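Local coordinates for thioesterase domain-containing protein (Pseudomonas aeruginosa, PDB 3F1T) that probably hydrolyses acyl-CoA thioesters, as a hotdog-fold thioesterase of the PaaI type whose true substrate is not established, at residues 74-86 / 127-139. Sequence-based numbering, arbitrary orientation.
Sequences VLPDFEICPTLDL and QPIAHVVGAFMRM
Thr83 runs alongside the Phe136 ring, both directed at helix 56-70, with Thr83 OG1 3.1 Å from Phe136 CE1, oblique to the ring. Cys81 O meets the ring at its edge, 3.3 Å from Phe136 CD1, and the ring packs on Cys67 of the helix. Thr83 OG1 sits anti to its own carbonyl carbon (chi1 -53°), which turns it inward to hydrogen-bond Asp64.

The strands 83-86 and 130-137 run antiparallel through a classic beta bulge: Leu84 and Asp85 both face Ala135, whose carbonyl oxygen takes a bond from Leu84 N (2.7 Å) and a weak one from Asp85 N (3.4 Å). Ala135 N returns a bond to Asp85 O (2.9 Å), and Met137 N reaches Pro82 O (2.8 Å, 165°) in the carbonyl plane. At the bulge Leu84 lies on the face away from the helix, its CD2 3.8 Å from Met137 CB, and Arg108 of a third subunit packs on both residues. Beyond it Leu86 CD1 turns inward to Val132 CG1.

In the loop before strand 83-86, Leu75 CD2 lies over one guanidinium face of Arg138, 3.6 Å from Arg138 NE. A water in the guanidinium plane accepts from Arg138 NE and donates to Glu79 OE2, while Arg138 NH1 hydrogen-bonds Thr110 O. Backbone bonds thus hold the hotdog strands together beside the helix, whereas at the loop the opposite charges of Glu79 and Arg138 are bridged by water, their attraction probably weaker than in direct contact.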
ATOM      1  N   VAL B  74      -2.006 -23.415   1.454  1.00 27.59           N
ATOM      2  CA  VAL B  74      -1.205 -23.606   2.657  1.00 26.78           C
ATOM      3  C   VAL B  74      -1.976 -24.114   3.862  1.00 25.54           C
ATOM      4  O   VAL B  74      -1.380 -24.424   4.883  1.00 27.48           O
ATOM      5  CB  VAL B  74      -0.427 -22.342   3.059  1.00 25.08           C
ATOM      6  CG1 VAL B  74       0.621 -22.011   2.009  1.00 25.40           C
ATOM      7  CG2 VAL B  74      -1.380 -21.168   3.301  1.00 28.38           C
ATOM      8  N   LEU B  75      -3.296 -24.044   3.807  1.00 25.73           N
ATOM      9  CA  LEU B  75      -4.101 -24.454   4.940  1.00 24.30           C
ATOM     10  C   LEU B  75      -4.483 -25.911   4.812  1.00 25.41           C
ATOM     11  O   LEU B  75      -4.796 -26.380   3.716  1.00 22.79           O
ATOM     12  CB  LEU B  75      -5.342 -23.580   5.062  1.00 23.95           C
ATOM     13  CG  LEU B  75      -5.022 -22.118   5.362  1.00 24.22           C
ATOM     14  CD1 LEU B  75      -6.290 -21.311   5.529  1.00 19.10           C
ATOM     15  CD2 LEU B  75      -4.153 -22.030   6.619  1.00 26.15           C
ATOM     16  N   PRO B  76      -4.358 -26.660   5.918  1.00 26.18           N
ATOM     17  CA  PRO B  76      -4.767 -28.059   5.941  1.00 26.75           C
ATOM     18  C   PRO B  76      -6.280 -28.229   5.813  1.00 27.56           C
ATOM     19  O   PRO B  76      -6.746 -29.099   5.076  1.00 30.24           O
ATOM     20  CB  PRO B  76      -4.261 -28.560   7.305  1.00 28.52           C
ATOM     21  CG  PRO B  76      -4.061 -27.323   8.136  1.00 28.08           C
ATOM     22  CD  PRO B  76      -3.673 -26.251   7.157  1.00 27.17           C
ATOM     23  N   ASP B  77      -7.042 -27.330   6.418  1.00 26.95           N
ATOM     24  CA  ASP B  77      -8.492 -27.422   6.346  1.00 27.76           C
ATOM     25  C   ASP B  77      -9.092 -26.313   5.503  1.00 25.84           C
ATOM     26  O   ASP B  77      -8.518 -25.240   5.381  1.00 26.45           O
ATOM     27  CB  ASP B  77      -9.087 -27.398   7.748  1.00 28.09           C
ATOM     28  CG  ASP B  77      -8.434 -28.400   8.655  1.00 34.24           C
ATOM     29  OD1 ASP B  77      -8.505 -29.612   8.339  1.00 42.92           O
ATOM     30  OD2 ASP B  77      -7.709 -27.970   9.582  1.00 40.95           O
ATOM     31  N   PHE B  78     -10.224 -26.602   4.873  1.00 26.20           N
ATOM     32  CA  PHE B  78     -10.984 -25.583   4.171  1.00 22.23           C
ATOM     33  C   PHE B  78     -11.427 -24.509   5.152  1.00 24.76           C
ATOM     34  O   PHE B  78     -12.056 -24.800   6.175  1.00 22.92           O
ATOM     35  CB  PHE B  78     -12.195 -26.202   3.461  1.00 22.18           C
ATOM     36  CG  PHE B  78     -13.052 -25.199   2.728  1.00 23.33           C
ATOM     37  CD1 PHE B  78     -12.479 -24.115   2.084  1.00 28.57           C
ATOM     38  CD2 PHE B  78     -14.423 -25.346   2.673  1.00 24.73           C
ATOM     39  CE1 PHE B  78     -13.280 -23.150   1.469  1.00 24.95           C
ATOM     40  CE2 PHE B  78     -15.212 -24.454   1.953  1.00 24.03           C
ATOM     41  CZ  PHE B  78     -14.639 -23.356   1.352  1.00 22.53           C
ATOM     42  N   GLU B  79     -11.068 -23.265   4.850  1.00 24.56           N
ATOM     43  CA  GLU B  79     -11.666 -22.132   5.530  1.00 24.98           C
ATOM     44  C   GLU B  79     -11.598 -20.870   4.678  1.00 26.34           C
ATOM     45  O   GLU B  79     -10.803 -20.777   3.734  1.00 25.08           O
ATOM     46  CB  GLU B  79     -11.000 -21.912   6.888  1.00 28.28           C
ATOM     47  CG  GLU B  79      -9.512 -21.655   6.817  1.00 27.44           C
ATOM     48  CD  GLU B  79      -8.905 -21.336   8.167  1.00 27.61           C
ATOM     49  OE1 GLU B  79      -9.107 -20.206   8.661  1.00 27.71           O
ATOM     50  OE2 GLU B  79      -8.185 -22.199   8.713  1.00 28.32           O
ATOM     51  N   ILE B  80     -12.501 -19.939   4.956  1.00 24.27           N
ATOM     52  CA  ILE B  80     -12.528 -18.663   4.248  1.00 22.90           C
ATOM     53  C   ILE B  80     -11.877 -17.587   5.111  1.00 24.02           C
ATOM     54  O   ILE B  80     -12.253 -17.415   6.273  1.00 23.44           O
ATOM     55  CB  ILE B  80     -13.965 -18.264   3.899  1.00 20.42           C
ATOM     56  CG1 ILE B  80     -14.539 -19.241   2.865  1.00 21.73           C
ATOM     57  CG2 ILE B  80     -14.034 -16.810   3.445  1.00 21.77           C
ATOM     58  CD1 ILE B  80     -16.052 -19.301   2.840  1.00 25.74           C
ATOM     59  N   CYS B  81     -10.823 -16.967   4.577  1.00 25.53           N
ATOM     60  CA  CYS B  81      -9.945 -16.068   5.343  1.00 24.71           C
ATOM     61  C   CYS B  81     -10.194 -14.611   4.947  1.00 25.62           C
ATOM     62  O   CYS B  81      -9.918 -14.218   3.811  1.00 26.32           O
ATOM     63  CB  CYS B  81      -8.468 -16.411   5.091  1.00 22.29           C
ATOM     64  SG  CYS B  81      -7.893 -17.992   5.743  1.00 25.69           S
ATOM     65  N   PRO B  82     -10.743 -13.812   5.874  1.00 26.42           N
ATOM     66  CA  PRO B  82     -11.005 -12.392   5.636  1.00 24.09           C
ATOM     67  C   PRO B  82      -9.756 -11.588   5.272  1.00 25.06           C
ATOM     68  O   PRO B  82      -8.703 -11.767   5.869  1.00 23.79           O
ATOM     69  CB  PRO B  82     -11.572 -11.906   6.971  1.00 23.61           C
ATOM     70  CG  PRO B  82     -12.105 -13.141   7.629  1.00 25.56           C
ATOM     71  CD  PRO B  82     -11.186 -14.245   7.212  1.00 24.53           C
ATOM     72  N   THR B  83      -9.901 -10.705   4.283  1.00 27.49           N
ATOM     73  CA  THR B  83      -8.848  -9.772   3.869  1.00 24.82           C
ATOM     74  C   THR B  83      -8.525  -8.791   4.996  1.00 23.44           C
ATOM     75  O   THR B  83      -9.426  -8.320   5.699  1.00 24.42           O
ATOM     76  CB  THR B  83      -9.290  -9.002   2.612  1.00 26.87           C
ATOM     77  OG1 THR B  83      -9.690  -9.942   1.605  1.00 27.42           O
ATOM     78  CG2 THR B  83      -8.156  -8.120   2.053  1.00 21.62           C
ATOM     79  N   LEU B  84      -7.235  -8.630   5.275  1.00 21.19           N
ATOM     80  CA  LEU B  84      -6.763  -7.615   6.217  1.00 20.85           C
ATOM     81  C   LEU B  84      -6.228  -6.383   5.477  1.00 22.99           C
ATOM     82  O   LEU B  84      -6.425  -5.249   5.920  1.00 21.85           O
ATOM     83  CB  LEU B  84      -5.666  -8.190   7.126  1.00 19.84           C
ATOM     84  CG  LEU B  84      -6.116  -9.340   8.031  1.00 20.16           C
ATOM     85  CD1 LEU B  84      -4.966  -9.916   8.820  1.00 16.26           C
ATOM     86  CD2 LEU B  84      -7.226  -8.895   8.938  1.00 13.65           C
ATOM     87  N   ASP B  85      -5.498  -6.622   4.386  1.00 23.50           N
ATOM     88  CA  ASP B  85      -4.810  -5.560   3.640  1.00 24.42           C
ATOM     89  C   ASP B  85      -4.630  -6.019   2.204  1.00 23.55           C
ATOM     90  O   ASP B  85      -4.401  -7.202   1.945  1.00 22.55           O
ATOM     91  CB  ASP B  85      -3.439  -5.258   4.248  1.00 23.18           C
ATOM     92  CG  ASP B  85      -3.528  -4.871   5.711  1.00 34.43           C
ATOM     93  OD1 ASP B  85      -3.251  -5.744   6.583  1.00 29.95           O
ATOM     94  OD2 ASP B  85      -3.850  -3.681   5.988  1.00 32.89           O
ATOM     95  N   LEU B  86      -4.910  -5.117   1.269  1.00 24.52           N
ATOM     96  CA  LEU B  86      -4.677  -5.397  -0.140  1.00 22.30           C
ATOM     97  C   LEU B  86      -4.035  -4.188  -0.789  1.00 24.65           C
ATOM     98  O   LEU B  86      -4.480  -3.053  -0.576  1.00 21.99           O
ATOM     99  CB  LEU B  86      -5.995  -5.754  -0.822  1.00 22.91           C
ATOM    100  CG  LEU B  86      -5.958  -6.433  -2.193  1.00 25.33           C
ATOM    101  CD1 LEU B  86      -5.549  -7.882  -2.039  1.00 25.25           C
ATOM    102  CD2 LEU B  86      -7.338  -6.325  -2.846  1.00 23.62           C
ATOM    103  N   GLN B 127       4.938  -9.772 -18.567  1.00 45.68           N
ATOM    104  CA  GLN B 127       4.732  -8.335 -18.422  1.00 42.92           C
ATOM    105  C   GLN B 127       3.381  -8.087 -17.784  1.00 38.16           C
ATOM    106  O   GLN B 127       2.403  -7.827 -18.480  1.00 39.13           O
ATOM    107  CB  GLN B 127       4.799  -7.633 -19.779  1.00 43.79           C
ATOM    108  CG  GLN B 127       6.025  -7.993 -20.596  1.00 51.84           C
ATOM    109  CD  GLN B 127       5.668  -8.756 -21.860  1.00 58.59           C
ATOM    110  OE1 GLN B 127       4.680  -8.436 -22.534  1.00 58.78           O
ATOM    111  NE2 GLN B 127       6.484  -9.766 -22.195  1.00 61.93           N
ATOM    112  N   PRO B 128       3.287  -8.338 -16.476  1.00 34.09           N
ATOM    113  CA  PRO B 128       1.991  -8.322 -15.819  1.00 29.49           C
ATOM    114  C   PRO B 128       1.338  -6.946 -15.839  1.00 28.27           C
ATOM    115  O   PRO B 128       2.016  -5.929 -15.979  1.00 28.80           O
ATOM    116  CB  PRO B 128       2.309  -8.754 -14.385  1.00 29.68           C
ATOM    117  CG  PRO B 128       3.800  -8.689 -14.254  1.00 31.23           C
ATOM    118  CD  PRO B 128       4.345  -8.896 -15.617  1.00 33.26           C
ATOM    119  N   ILE B 129       0.013  -6.942 -15.798  1.00 25.56           N
ATOM    120  CA  ILE B 129      -0.775  -5.726 -15.791  1.00 23.93           C
ATOM    121  C   ILE B 129      -0.659  -5.002 -14.449  1.00 23.22           C
ATOM    122  O   ILE B 129      -0.587  -3.784 -14.398  1.00 21.42           O
ATOM    123  CB  ILE B 129      -2.249  -6.057 -16.021  1.00 24.24           C
ATOM    124  CG1 ILE B 129      -2.466  -6.600 -17.425  1.00 24.63           C
ATOM    125  CG2 ILE B 129      -3.112  -4.843 -15.814  1.00 25.84           C
ATOM    126  CD1 ILE B 129      -3.854  -7.126 -17.609  1.00 29.07           C
ATOM    127  N   ALA B 130      -0.594  -5.778 -13.370  1.00 20.53           N
ATOM    128  CA  ALA B 130      -0.691  -5.239 -12.017  1.00 21.21           C
ATOM    129  C   ALA B 130      -0.019  -6.195 -11.042  1.00 19.29           C
ATOM    130  O   ALA B 130      -0.086  -7.408 -11.207  1.00 21.32           O
ATOM    131  CB  ALA B 130      -2.165  -5.035 -11.626  1.00 17.79           C
ATOM    132  N   HIS B 131       0.642  -5.633 -10.033  1.00 22.61           N
ATOM    133  CA  HIS B 131       1.174  -6.400  -8.912  1.00 20.02           C
ATOM    134  C   HIS B 131       0.275  -6.229  -7.698  1.00 21.32           C
ATOM    135  O   HIS B 131      -0.246  -5.140  -7.453  1.00 21.67           O
ATOM    136  CB  HIS B 131       2.589  -5.926  -8.586  1.00 20.76           C
ATOM    137  CG  HIS B 131       3.624  -6.418  -9.551  1.00 22.55           C
ATOM    138  ND1 HIS B 131       4.077  -5.649 -10.605  1.00 21.10           N
ATOM    139  CD2 HIS B 131       4.113  -7.663  -9.764  1.00 20.03           C
ATOM    140  CE1 HIS B 131       4.876  -6.371 -11.367  1.00 18.48           C
ATOM    141  NE2 HIS B 131       4.912  -7.598 -10.882  1.00 25.89           N
ATOM    142  N   VAL B 132       0.196  -7.272  -6.872  1.00 20.36           N
ATOM    143  CA  VAL B 132      -0.750  -7.309  -5.756  1.00 18.21           C
ATOM    144  C   VAL B 132      -0.093  -8.000  -4.577  1.00 18.48           C
ATOM    145  O   VAL B 132       0.607  -9.002  -4.756  1.00 14.76           O
ATOM    146  CB  VAL B 132      -2.018  -8.119  -6.121  1.00 18.70           C
ATOM    147  CG1 VAL B 132      -3.033  -8.031  -5.014  1.00 19.63           C
ATOM    148  CG2 VAL B 132      -2.598  -7.604  -7.393  1.00 15.09           C
ATOM    149  N   VAL B 133      -0.318  -7.465  -3.378  1.00 16.97           N
ATOM    150  CA  VAL B 133       0.102  -8.123  -2.134  1.00 18.97           C
ATOM    151  C   VAL B 133      -1.052  -7.965  -1.162  1.00 19.30           C
ATOM    152  O   VAL B 133      -1.719  -6.925  -1.149  1.00 17.52           O
ATOM    153  CB  VAL B 133       1.361  -7.442  -1.545  1.00 17.30           C
ATOM    154  CG1 VAL B 133       1.664  -7.996  -0.187  1.00 23.82           C
ATOM    155  CG2 VAL B 133       2.557  -7.635  -2.472  1.00 15.02           C
ATOM    156  N   GLY B 134      -1.408  -9.050  -0.486  1.00 18.28           N
ATOM    157  CA  GLY B 134      -2.456  -8.972   0.523  1.00 17.56           C
ATOM    158  C   GLY B 134      -2.150  -9.813   1.743  1.00 17.23           C
ATOM    159  O   GLY B 134      -1.296 -10.694   1.698  1.00 18.61           O
ATOM    160  N   ALA B 135      -2.876  -9.554   2.820  1.00 15.98           N
ATOM    161  CA  ALA B 135      -2.732 -10.312   4.058  1.00 18.72           C
ATOM    162  C   ALA B 135      -4.115 -10.732   4.490  1.00 18.68           C
ATOM    163  O   ALA B 135      -5.081  -9.991   4.308  1.00 19.35           O
ATOM    164  CB  ALA B 135      -2.089  -9.449   5.138  1.00 17.32           C
ATOM    165  N   PHE B 136      -4.210 -11.924   5.060  1.00 20.55           N
ATOM    166  CA  PHE B 136      -5.490 -12.554   5.282  1.00 19.70           C
ATOM    167  C   PHE B 136      -5.539 -13.133   6.680  1.00 21.10           C
ATOM    168  O   PHE B 136      -4.555 -13.689   7.169  1.00 21.46           O
ATOM    169  CB  PHE B 136      -5.724 -13.644   4.226  1.00 20.20           C
ATOM    170  CG  PHE B 136      -5.976 -13.094   2.852  1.00 20.49           C
ATOM    171  CD1 PHE B 136      -7.258 -12.749   2.458  1.00 16.20           C
ATOM    172  CD2 PHE B 136      -4.917 -12.796   2.009  1.00 20.32           C
ATOM    173  CE1 PHE B 136      -7.475 -12.091   1.256  1.00 16.31           C
ATOM    174  CE2 PHE B 136      -5.121 -12.141   0.814  1.00 19.05           C
ATOM    175  CZ  PHE B 136      -6.403 -11.808   0.424  1.00 18.75           C
HETATM  176  N   MSE B 137      -6.717 -13.101   7.282  1.00 21.67           N
HETATM  177  CA  MSE B 137      -6.863 -13.547   8.656  1.00 25.59           C
HETATM  178  C   MSE B 137      -7.337 -14.996   8.729  1.00 25.12           C
HETATM  179  O   MSE B 137      -8.396 -15.321   8.214  1.00 23.15           O
HETATM  180  CB  MSE B 137      -7.864 -12.647   9.362  1.00 27.72           C
HETATM  181  CG  MSE B 137      -8.177 -13.086  10.766  1.00 37.36           C
HETATM  182 SE   MSE B 137      -7.018 -12.207  12.059  1.00 55.34          SE
HETATM  183  CE  MSE B 137      -8.292 -10.872  12.718  1.00 45.58           C
ATOM    184  N   ARG B 138      -6.522 -15.878   9.298  1.00 29.53           N
ATOM    185  CA  ARG B 138      -7.006 -17.198   9.683  1.00 34.34           C
ATOM    186  C   ARG B 138      -7.933 -17.071  10.875  1.00 40.10           C
ATOM    187  O   ARG B 138      -7.479 -16.838  11.997  1.00 43.35           O
ATOM    188  CB  ARG B 138      -5.848 -18.116  10.058  1.00 32.06           C
ATOM    189  CG  ARG B 138      -4.923 -18.413   8.914  1.00 35.28           C
ATOM    190  CD  ARG B 138      -3.617 -18.990   9.413  1.00 32.33           C
ATOM    191  NE  ARG B 138      -3.770 -20.379   9.824  1.00 31.33           N
ATOM    192  CZ  ARG B 138      -2.756 -21.197  10.080  1.00 30.53           C
ATOM    193  NH1 ARG B 138      -1.505 -20.764   9.991  1.00 25.28           N
ATOM    194  NH2 ARG B 138      -2.997 -22.444  10.453  1.00 29.00           N
HETATM  195  N   MSE B 139      -9.226 -17.275  10.649  1.00 46.35           N
HETATM  196  CA  MSE B 139     -10.204 -17.218  11.735  1.00 51.03           C
HETATM  197  C   MSE B 139     -10.197 -18.463  12.635  1.00 50.05           C
HETATM  198  O   MSE B 139      -9.670 -19.528  12.285  1.00 48.79           O
HETATM  199  CB  MSE B 139     -11.611 -16.968  11.178  1.00 54.44           C
HETATM  200  CG  MSE B 139     -11.787 -15.610  10.505  1.00 60.96           C
HETATM  201 SE   MSE B 139     -11.224 -14.086  11.621  1.00 82.26          SE
HETATM  202  CE  MSE B 139     -12.002 -14.626  13.371  1.00 82.40           C
TER
HETATM  203  O   HOH W   1      -6.056 -21.792  10.231  1.00 25.62           O